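Local coordinates for enterotoxin SEN variant (Staphylococcus aureus, PDB 6KRY), which probably acts as a secreted superantigen toxin of the staphylococcal and streptococcal enterotoxin family, at residues I48-I53 / I81-L86. Residues are numbered along the deposited sequence; the frame is centred on the assembly and turned at random.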
loop_
_atom_site.group_PDB
_atom_site.type_symbol
_atom_site.label_atom_id
_atom_site.label_comp_id
_atom_site.label_asym_id
_atom_site.label_seq_id
_atom_site.Cartn_x
_atom_site.Cartn_y
_atom_site.Cartn_z
ATOM N N ILE A 48 -16.132 3.449 5.436
ATOM C CA ILE A 48 -16.809 2.371 6.083
ATOM C C ILE A 48 -16.030 2.017 7.355
ATOM O O ILE A 48 -14.820 2.221 7.445
ATOM C CB ILE A 48 -16.954 1.148 5.139
ATOM C CG1 ILE A 48 -15.606 0.504 4.798
ATOM C CG2 ILE A 48 -17.733 1.493 3.881
ATOM C CD1 ILE A 48 -15.695 -0.657 3.818
ATOM N N ILE A 49 -16.762 1.555 8.384
ATOM C CA ILE A 49 -16.206 1.240 9.658
ATOM C C ILE A 49 -16.479 -0.218 9.999
ATOM O O ILE A 49 -17.601 -0.717 9.895
ATOM C CB ILE A 49 -16.709 2.219 10.740
ATOM C CG1 ILE A 49 -16.222 3.641 10.426
ATOM C CG2 ILE A 49 -16.254 1.777 12.126
ATOM C CD1 ILE A 49 -16.886 4.701 11.210
ATOM N N LEU A 50 -15.401 -0.887 10.408
ATOM C CA LEU A 50 -15.371 -2.287 10.797
ATOM C C LEU A 50 -14.978 -2.416 12.264
ATOM O O LEU A 50 -14.023 -1.764 12.720
ATOM C CB LEU A 50 -14.346 -3.037 9.961
ATOM C CG LEU A 50 -14.665 -3.095 8.480
ATOM C CD1 LEU A 50 -13.936 -1.987 7.755
ATOM C CD2 LEU A 50 -14.322 -4.458 7.934
ATOM N N LYS A 51 -15.692 -3.301 12.977
ATOM C CA LYS A 51 -15.468 -3.569 14.406
ATOM C C LYS A 51 -14.548 -4.777 14.591
ATOM O O LYS A 51 -14.376 -5.559 13.694
ATOM C CB LYS A 51 -16.799 -3.844 15.102
ATOM C CG LYS A 51 -17.851 -2.778 14.851
ATOM C CD LYS A 51 -17.349 -1.343 15.011
ATOM C CE LYS A 51 -18.430 -0.320 14.725
ATOM N NZ LYS A 51 -19.218 -0.031 15.943
ATOM N N ASP A 52 -13.989 -4.908 15.794
ATOM C CA ASP A 52 -13.242 -6.102 16.198
ATOM C C ASP A 52 -12.104 -6.344 15.207
ATOM O O ASP A 52 -11.858 -7.449 14.750
ATOM C CB ASP A 52 -14.129 -7.352 16.291
ATOM C CG ASP A 52 -15.284 -7.238 17.278
ATOM O OD1 ASP A 52 -15.349 -6.218 17.984
ATOM O OD2 ASP A 52 -16.123 -8.175 17.337
ATOM N N ILE A 53 -11.411 -5.273 14.870
ATOM C CA ILE A 53 -10.140 -5.374 14.194
ATOM C C ILE A 53 -9.075 -4.893 15.179
ATOM O O ILE A 53 -8.943 -3.684 15.393
ATOM C CB ILE A 53 -10.106 -4.512 12.932
ATOM C CG1 ILE A 53 -11.291 -4.778 12.006
ATOM C CG2 ILE A 53 -8.758 -4.654 12.229
ATOM C CD1 ILE A 53 -11.197 -6.049 11.261
ATOM N N ILE A 81 -15.507 -8.549 2.833
ATOM C CA ILE A 81 -14.349 -7.937 2.218
ATOM C C ILE A 81 -13.064 -8.475 2.868
ATOM O O ILE A 81 -13.045 -8.911 4.016
ATOM C CB ILE A 81 -14.427 -6.385 2.288
ATOM C CG1 ILE A 81 -14.635 -5.867 3.718
ATOM C CG2 ILE A 81 -15.514 -5.829 1.395
ATOM C CD1 ILE A 81 -14.487 -4.342 3.812
ATOM N N ASP A 82 -11.990 -8.393 2.096
ATOM C CA ASP A 82 -10.605 -8.494 2.574
ATOM C C ASP A 82 -9.989 -7.094 2.575
ATOM O O ASP A 82 -10.364 -6.227 1.789
ATOM C CB ASP A 82 -9.734 -9.413 1.715
ATOM C CG ASP A 82 -10.205 -10.861 1.661
ATOM O OD1 ASP A 82 -10.767 -11.351 2.683
ATOM O OD2 ASP A 82 -10.039 -11.479 0.579
ATOM N N ILE A 83 -9.037 -6.888 3.490
ATOM C CA ILE A 83 -8.422 -5.608 3.620
ATOM C C ILE A 83 -6.923 -5.793 3.760
ATOM O O ILE A 83 -6.467 -6.551 4.614
ATOM C CB ILE A 83 -8.992 -4.831 4.822
ATOM C CG1 ILE A 83 -10.516 -4.740 4.822
ATOM C CG2 ILE A 83 -8.370 -3.449 4.870
ATOM C CD1 ILE A 83 -11.195 -5.572 5.870
ATOM N N TYR A 84 -6.157 -5.019 2.980
ATOM C CA TYR A 84 -4.748 -5.078 3.057
ATOM C C TYR A 84 -4.218 -3.654 2.900
ATOM O O TYR A 84 -4.482 -3.037 1.898
ATOM C CB TYR A 84 -4.126 -5.970 1.967
ATOM C CG TYR A 84 -2.660 -6.248 2.207
ATOM C CD1 TYR A 84 -1.709 -5.257 2.006
ATOM C CD2 TYR A 84 -2.229 -7.468 2.707
ATOM C CE1 TYR A 84 -0.369 -5.466 2.308
ATOM C CE2 TYR A 84 -0.898 -7.696 2.999
ATOM C CZ TYR A 84 0.035 -6.698 2.779
ATOM O OH TYR A 84 1.353 -6.894 3.081
ATOM N N GLY A 85 -3.392 -3.193 3.835
ATOM C CA GLY A 85 -2.620 -1.993 3.583
ATOM C C GLY A 85 -1.940 -1.435 4.813
ATOM O O GLY A 85 -1.850 -2.094 5.865
ATOM N N LEU A 86 -1.473 -0.189 4.674
ATOM C CA LEU A 86 -0.767 0.501 5.750
ATOM C C LEU A 86 -1.723 1.436 6.501
ATOM O O LEU A 86 -2.320 2.355 5.917
ATOM C CB LEU A 86 0.383 1.291 5.113
ATOM C CG LEU A 86 1.446 0.426 4.427
ATOM C CD1 LEU A 86 2.469 1.300 3.709
ATOM C CD2 LEU A 86 2.147 -0.503 5.417
#
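I48 and L50 meet I81 and I83 in the interior of the OB-fold barrel that forms one of the two domains of this superantigen family, the other being a beta-grasp domain. The contact is wholly apolar and joins two strands that are not neighbours in the sheet: strand 48-50 and strand 81-84 run almost at right angles (91°), with axes 11.4 Å apart at their closest, so methyl groups alone bridge the gap. The tight part consists of four buried side chains. I48 and I81 reach out from facing walls and meet tip to tip, CD1 of I48 lying 3.9 Å from CD1 of I81. Both isoleucines tuck CG1 between the backbone N and the carbonyl carbon (chi1 67° in I48, 54° in I81) and then extend it nearly straight, which carries each CD1 out toward the opposing strand. L50 CD2 and I81 CD1 each meet two partners, which links the two pairs; the L50 side chain crosses that of I81 at an angle, L50 CD2 lying 4.1 Å from I81 CD1. V65 of strand 60-66 packs against both I48 and L50, while V107 of strand 100-109 lies against I81 and I83, so the neighbouring strands continue the same core. Beyond the corner at K51 the contact thins: I53 also points toward segment 81-86, yet its side chain stays 5.4 Å away. I49, still buried, turns away from segment 81-86 and touches K64 of strand 60-66. On the outer side, partly exposed K51 forms a salt bridge with E98, and D52 is exposed to solvent. D82, buried but turned away from segment 48-53, has its carboxylate hydrogen-bonded by N36 N and Q114 NE2. Back inside, the second tip-to-tip meeting sets CD2 of L50 3.9 Å from CD1 of I83.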